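Local coordinates for putative glucarate dehydratase (Pseudomonas fluorescens, PDB 4IT1), which probably catalyses the magnesium-dependent dehydration of D-glucarate to 5-dehydro-4-deoxy-D-glucarate, at residues 275-280 with 286-291; 251-256 with 268-273; 301-304 with 308-311. All coordinates share one frame; numbering follows the deposited sequence.

Contact 1. Residues 275-280 with 286-291; sequences EGMAEL and LPLATN. With MG (magnesium ion), chain E.
Leu288 CD1 sits only 3.1 Å from Met277 O, an uncommonly close approach of a methyl group to a helix carbonyl in a contact built mostly from apolar side chains. The setting is the (beta/alpha)7-beta barrel of the enolase superfamily. Helix 274-284 packs on the strand that follows it, 288-290, and with strand 266-268 they form one beta-alpha-beta unit. The short helix and strand segments run nearly antiparallel, at 160°, with axes 9.9 Å apart at closest approach. Leu288 is directed toward the helix, and its branch end fits between two residues spaced almost one turn apart. On one of them, Leu280, CG stands anti to the backbone N (chi1 -179°), which brings CD2 to within 3.9 Å of Leu288 CD1; the two side chains meet at about a right angle. Met277 instead bends at both chi2 and chi3, so its terminal methyl curls over the root of Leu288, with CE 3.8 Å from Leu288 CB. The same CE also lies 3.4 Å from Ala289 O on the strand backbone. Pro270, in the loop leading into the helix, packs against Met277 and Leu280. Past the hydrophobic layer the strand turns polar. Thr290 OG1 is hydrogen-bonded to Asp269, and Asn291 stands at the strand's C-terminal end as a ligand of the magnesium ion, alongside Asp243, Glu268 and three waters. Its amide uses both ends there: OD1 binds the metal at 2.2 Å, while ND2 donates to a metal-bound water 2.7 Å away.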
# COMPACT_ATOMS: atom_id res chain seq x y z
N GLU A 275 -16.44 20.54 -1.15
CA GLU A 275 -17.57 21.04 -0.37
C GLU A 275 -18.89 20.84 -1.10
O GLU A 275 -19.88 20.42 -0.50
CB GLU A 275 -17.37 22.51 0.02
CG GLU A 275 -16.19 22.76 0.96
CD GLU A 275 -14.87 23.07 0.24
OE1 GLU A 275 -14.04 23.77 0.85
OE2 GLU A 275 -14.66 22.64 -0.92
N GLY A 276 -18.89 21.11 -2.41
CA GLY A 276 -20.09 20.96 -3.24
C GLY A 276 -20.52 19.51 -3.37
O GLY A 276 -21.71 19.19 -3.26
N MET A 277 -19.55 18.63 -3.61
CA MET A 277 -19.79 17.19 -3.70
C MET A 277 -20.37 16.64 -2.39
O MET A 277 -21.35 15.90 -2.41
CB MET A 277 -18.51 16.45 -4.10
CG MET A 277 -18.07 16.73 -5.53
SD MET A 277 -19.00 15.87 -6.82
CE MET A 277 -18.28 14.24 -6.64
N ALA A 278 -19.79 17.06 -1.26
CA ALA A 278 -20.28 16.67 0.07
C ALA A 278 -21.71 17.12 0.27
O ALA A 278 -22.55 16.35 0.75
CB ALA A 278 -19.39 17.25 1.16
N GLU A 279 -21.99 18.36 -0.09
CA GLU A 279 -23.30 18.96 0.12
C GLU A 279 -24.33 18.24 -0.73
O GLU A 279 -25.43 17.92 -0.26
CB GLU A 279 -23.25 20.45 -0.18
CG GLU A 279 -24.60 21.17 -0.18
CD GLU A 279 -25.11 21.54 1.20
OE1 GLU A 279 -26.13 22.26 1.26
OE2 GLU A 279 -24.50 21.13 2.22
N LEU A 280 -23.95 17.96 -1.98
CA LEU A 280 -24.82 17.24 -2.89
C LEU A 280 -25.19 15.88 -2.32
O LEU A 280 -26.38 15.51 -2.31
CB LEU A 280 -24.14 17.07 -4.26
CG LEU A 280 -24.98 16.34 -5.31
CD1 LEU A 280 -26.32 17.05 -5.53
CD2 LEU A 280 -24.18 16.23 -6.59
N LEU A 286 -27.14 10.41 -2.91
CA LEU A 286 -26.64 9.79 -4.14
C LEU A 286 -25.18 9.35 -4.09
O LEU A 286 -24.36 9.98 -3.40
CB LEU A 286 -26.86 10.72 -5.33
CG LEU A 286 -28.30 10.83 -5.81
CD1 LEU A 286 -28.42 11.95 -6.84
CD2 LEU A 286 -28.82 9.51 -6.36
N PRO A 287 -24.84 8.25 -4.81
CA PRO A 287 -23.45 7.78 -4.85
C PRO A 287 -22.60 8.64 -5.78
O PRO A 287 -22.77 8.59 -7.01
CB PRO A 287 -23.56 6.34 -5.37
CG PRO A 287 -25.00 6.13 -5.75
CD PRO A 287 -25.71 7.44 -5.69
N LEU A 288 -21.69 9.41 -5.20
CA LEU A 288 -20.83 10.30 -5.98
C LEU A 288 -19.44 9.73 -6.16
O LEU A 288 -18.80 9.27 -5.20
CB LEU A 288 -20.79 11.70 -5.37
CG LEU A 288 -22.15 12.36 -5.12
CD1 LEU A 288 -21.95 13.74 -4.51
CD2 LEU A 288 -22.98 12.44 -6.39
N ALA A 289 -19.00 9.74 -7.41
CA ALA A 289 -17.67 9.29 -7.79
C ALA A 289 -16.86 10.51 -8.22
O ALA A 289 -17.44 11.54 -8.59
CB ALA A 289 -17.75 8.30 -8.93
N THR A 290 -15.53 10.39 -8.19
CA THR A 290 -14.67 11.49 -8.61
C THR A 290 -13.37 11.04 -9.25
O THR A 290 -12.81 10.01 -8.89
CB THR A 290 -14.32 12.43 -7.43
OG1 THR A 290 -13.73 13.64 -7.94
CG2 THR A 290 -13.33 11.77 -6.48
N ASN A 291 -12.90 11.82 -10.21
CA ASN A 291 -11.47 11.87 -10.49
C ASN A 291 -10.99 13.32 -10.64
O ASN A 291 -10.10 13.63 -11.44
CB ASN A 291 -11.05 10.91 -11.62
CG ASN A 291 -11.69 11.23 -12.96
OD1 ASN A 291 -12.47 12.17 -13.12
ND2 ASN A 291 -11.34 10.43 -13.96
MG MG E . -13.77 12.37 -14.86
O HOH W 1 -12.81 11.06 -16.19
O HOH W 2 -14.68 13.91 -13.65
O HOH W 3 -12.60 13.86 -15.63

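Contact 2. Residues 251-256 with 268-273; sequences ETSIRM and EDPTPG. With MG (magnesium ion), chain E.
Ser253 turns its hydroxyl from helix 250-260 toward Pro270 and Thr271, in the loop that links strand 266-268 to helix 274-284 of the enolase-superfamily barrel. OG makes every close approach across the interface. It lies 3.7 Å from Pro270 CB and 3.6 Å from Thr271 CB, touching the carbon root of that side chain. Ser253 OG is also 3.5 Å from Pro270 O, but no hydrogen bond joins the two segments. With OG beside its own backbone N (chi1 -77°), the serine forms a weak hydrogen bond to Ser249 O, four residues earlier and just ahead of the helix. Thr271 likewise spends its hydroxyl elsewhere, on Trp248 O, and Trp248 packs against both Ser253 and Pro270. The interface is thus small and mostly van der Waals in character, a buried polar atom resting on carbon. Just before it, the loop serves the active site. Asp269 has positive phi (42°), a left-handed backbone turn between strand and loop, and while Pro270 and Thr271 face the helix, the carboxylates of Glu268 and Asp269 reach the metal site. Glu268 is extended, CG anti to the backbone N (chi1 -174°), and OE2 binds the magnesium ion at 2.1 Å. In this structure Asp269 stays in the second shell: its OD2 accepts a hydrogen bond from a metal-bound water 2.5 Å away.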
# COMPACT_ATOMS: atom_id res chain seq x y z
N GLU A 251 -27.50 23.44 -7.46
CA GLU A 251 -28.95 23.50 -7.74
C GLU A 251 -29.35 22.73 -9.00
O GLU A 251 -30.39 22.07 -9.03
CB GLU A 251 -29.45 24.95 -7.83
CG GLU A 251 -29.37 25.77 -6.54
CD GLU A 251 -30.19 25.21 -5.39
OE1 GLU A 251 -29.71 25.29 -4.23
OE2 GLU A 251 -31.31 24.70 -5.62
N THR A 252 -28.51 22.83 -10.03
CA THR A 252 -28.68 22.09 -11.27
C THR A 252 -28.53 20.59 -11.03
O THR A 252 -29.38 19.80 -11.45
CB THR A 252 -27.65 22.54 -12.33
OG1 THR A 252 -27.94 23.89 -12.71
CG2 THR A 252 -27.69 21.66 -13.57
N SER A 253 -27.45 20.22 -10.35
CA SER A 253 -27.19 18.83 -9.98
C SER A 253 -28.40 18.23 -9.27
O SER A 253 -28.80 17.10 -9.54
CB SER A 253 -25.95 18.75 -9.07
OG SER A 253 -24.75 18.88 -9.81
N ILE A 254 -28.98 19.01 -8.36
CA ILE A 254 -30.16 18.58 -7.63
C ILE A 254 -31.37 18.41 -8.56
O ILE A 254 -32.06 17.40 -8.47
CB ILE A 254 -30.45 19.52 -6.44
CG1 ILE A 254 -29.41 19.27 -5.34
CG2 ILE A 254 -31.87 19.30 -5.90
CD1 ILE A 254 -29.34 20.37 -4.30
N ARG A 255 -31.61 19.39 -9.44
CA ARG A 255 -32.74 19.34 -10.38
C ARG A 255 -32.63 18.15 -11.34
O ARG A 255 -33.64 17.53 -11.67
CB ARG A 255 -32.88 20.64 -11.18
CG ARG A 255 -33.40 21.82 -10.37
CD ARG A 255 -33.93 22.95 -11.26
NE ARG A 255 -32.90 23.54 -12.13
CZ ARG A 255 -32.80 23.31 -13.44
NH1 ARG A 255 -33.66 22.51 -14.06
NH2 ARG A 255 -31.83 23.89 -14.13
N MET A 256 -31.40 17.85 -11.75
CA MET A 256 -31.15 16.71 -12.63
C MET A 256 -31.38 15.38 -11.93
O MET A 256 -32.02 14.47 -12.48
CB MET A 256 -29.75 16.78 -13.23
CG MET A 256 -29.50 17.98 -14.14
SD MET A 256 -30.64 18.22 -15.52
CE MET A 256 -31.81 19.40 -14.84
N GLU A 268 -20.52 10.76 -11.47
CA GLU A 268 -19.12 11.16 -11.33
C GLU A 268 -18.96 12.67 -11.43
O GLU A 268 -19.30 13.23 -12.41
CB GLU A 268 -18.27 10.49 -12.41
CG GLU A 268 -16.77 10.72 -12.26
CD GLU A 268 -15.96 10.47 -13.52
OE1 GLU A 268 -16.36 9.67 -14.36
OE2 GLU A 268 -14.90 11.07 -13.67
N ASP A 269 -18.44 13.31 -10.40
CA ASP A 269 -18.16 14.77 -10.42
C ASP A 269 -19.27 15.59 -11.08
O ASP A 269 -19.03 16.27 -12.07
CB ASP A 269 -16.84 15.07 -11.16
CG ASP A 269 -15.65 14.49 -10.45
OD1 ASP A 269 -15.55 14.67 -9.22
OD2 ASP A 269 -14.81 13.84 -11.12
N PRO A 270 -20.50 15.51 -10.55
CA PRO A 270 -21.50 16.37 -11.19
C PRO A 270 -21.32 17.86 -10.86
O PRO A 270 -21.74 18.71 -11.64
CB PRO A 270 -22.82 15.85 -10.62
CG PRO A 270 -22.46 15.16 -9.35
CD PRO A 270 -21.09 14.58 -9.58
N THR A 271 -20.70 18.15 -9.72
CA THR A 271 -20.61 19.51 -9.18
C THR A 271 -19.20 19.76 -8.62
O THR A 271 -18.58 18.84 -8.08
CB THR A 271 -21.73 19.74 -8.14
OG1 THR A 271 -21.98 21.14 -7.98
CG2 THR A 271 -21.42 19.11 -6.81
N PRO A 272 -18.65 20.98 -8.77
CA PRO A 272 -17.22 21.12 -8.46
C PRO A 272 -16.90 21.23 -6.96
O PRO A 272 -17.75 21.64 -6.16
CB PRO A 272 -16.83 22.40 -9.20
CG PRO A 272 -18.08 23.21 -9.24
CD PRO A 272 -19.26 22.27 -9.17
N GLY A 273 -15.68 20.82 -6.59
CA GLY A 273 -15.17 21.01 -5.23
C GLY A 273 -15.57 19.97 -4.19
O GLY A 273 -16.67 19.40 -4.24
MG MG E . -13.77 12.37 -14.86
O HOH W 2 -14.68 13.91 -13.65
O HOH W 1 -12.81 11.06 -16.19
O HOH W 3 -12.60 13.86 -15.63

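Contact 3. Residues 301-304 with 308-311; sequences RRSV and SVQI
Ser308, the first residue of the second segment, meets Ser303 through both backbone and side chain. Its N donates to Ser303 O at 3.3 Å, with an N-H...O angle of 159°; the bond is long but fairly straight, and the donor lies 27° out of the carbonyl plane. The bond spans five residues, one more than in an alpha-helix, and since Ser308 lies beyond the last residue of helix 297-306 it continues the helix's hydrogen bonding into the loop. Ser308 CB is directed toward the helix, 3.6 Å from Ser303 OG, whereas the hydroxyl of Ser308 is bonded to Leu274 O, at the start of helix 274-284. Val309 comes next. Its CG2 branch, lying between the backbone N and the carbonyl carbon, comes within 3.3 Å of Ser303 OG, a tight methyl-oxygen contact. Ser303 reaches both neighbours because OG stands anti to the backbone N (chi1 -173°). Val309 O turns to a water that donates to it at 2.9 Å, and the same water is hydrogen-bonded to Ser303 OG at 2.9 Å, bridging helix and loop. The side chain of Val309 packs on Thr290 and Val293. At Gln310, still in the loop, OE1 accepts from Leu288 N and backbone bonds run to Leu288 and Gly338, and Ile311 then enters strand 311-314, pairing with Thr290 and packing on Ala289. This is an alpha-to-beta turn of the barrel. Ser303, a buried polar residue, thus ties the helix end to the loop through one long direct backbone bond and one water bridge before the next strand begins.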
# COMPACT_ATOMS: atom_id res chain seq x y z
N ARG A 301 -7.36 12.42 2.13
CA ARG A 301 -7.48 12.77 3.55
C ARG A 301 -8.55 13.84 3.78
O ARG A 301 -9.36 13.73 4.70
CB ARG A 301 -6.11 13.25 4.10
CG ARG A 301 -6.09 13.67 5.58
CD ARG A 301 -4.74 14.22 6.05
NE ARG A 301 -4.42 15.48 5.38
CZ ARG A 301 -3.51 15.64 4.42
NH1 ARG A 301 -2.78 14.62 3.98
NH2 ARG A 301 -3.32 16.84 3.88
N ARG A 302 -8.52 14.89 2.97
CA ARG A 302 -9.48 15.98 3.13
C ARG A 302 -10.88 15.53 2.72
O ARG A 302 -11.87 15.96 3.31
CB ARG A 302 -9.04 17.23 2.34
CG ARG A 302 -7.76 17.88 2.87
CD ARG A 302 -7.52 19.29 2.33
NE ARG A 302 -7.18 19.31 0.90
CZ ARG A 302 -5.95 19.19 0.39
NH1 ARG A 302 -4.89 19.02 1.18
NH2 ARG A 302 -5.78 19.23 -0.92
N SER A 303 -10.97 14.63 1.74
CA SER A 303 -12.28 14.12 1.32
C SER A 303 -12.91 13.29 2.43
O SER A 303 -14.09 13.42 2.72
CB SER A 303 -12.18 13.26 0.07
OG SER A 303 -13.47 12.91 -0.39
N VAL A 304 -12.09 12.44 3.03
CA VAL A 304 -12.54 11.52 4.07
C VAL A 304 -13.03 12.27 5.30
O VAL A 304 -13.92 11.80 6.00
CB VAL A 304 -11.42 10.51 4.41
CG1 VAL A 304 -11.49 10.06 5.86
CG2 VAL A 304 -11.47 9.33 3.45
N SER A 308 -16.94 13.74 1.15
CA SER A 308 -17.31 14.35 -0.13
C SER A 308 -17.69 13.35 -1.22
O SER A 308 -18.62 13.59 -1.99
CB SER A 308 -16.17 15.22 -0.67
OG SER A 308 -15.86 16.26 0.23
N VAL A 309 -16.94 12.25 -1.29
CA VAL A 309 -17.14 11.26 -2.34
C VAL A 309 -17.26 9.85 -1.77
O VAL A 309 -16.69 9.54 -0.72
CB VAL A 309 -16.03 11.30 -3.42
CG1 VAL A 309 -16.02 12.65 -4.10
CG2 VAL A 309 -14.66 10.98 -2.83
N GLN A 310 -17.99 9.00 -2.48
CA GLN A 310 -18.23 7.64 -2.05
C GLN A 310 -17.43 6.66 -2.90
O GLN A 310 -17.29 5.50 -2.54
CB GLN A 310 -19.72 7.32 -2.13
CG GLN A 310 -20.56 8.10 -1.13
CD GLN A 310 -20.64 9.59 -1.45
OE1 GLN A 310 -21.04 9.98 -2.55
NE2 GLN A 310 -20.26 10.43 -0.48
N ILE A 311 -16.90 7.15 -4.02
CA ILE A 311 -16.19 6.31 -4.98
C ILE A 311 -15.01 7.08 -5.59
O ILE A 311 -15.18 8.18 -6.10
CB ILE A 311 -17.11 5.83 -6.14
CG1 ILE A 311 -18.27 4.98 -5.62
CG2 ILE A 311 -16.30 5.07 -7.17
CD1 ILE A 311 -19.57 5.15 -6.40
O HOH W 4 -14.70 10.68 1.01

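Along the chain the order is contact 2, contact 1, contact 3, and all lie on successive beta-alpha units of one barrel domain. The centre of contact 1 is about 8 Å from that of each of the others, while contacts 2 and 3 have centres about 16 Å apart and do not touch. Strand 288-290 is the middle piece: it pairs in parallel with 266-268 on one side and 311-314 on the other. Contacts 1 and 2 share the magnesium ion and its three waters, and Met277 SD packs 3.2 Å from Thr271 O. Helix packing thus borders directly on strand ends that carry metal ligands, whereas contact 3 holds none.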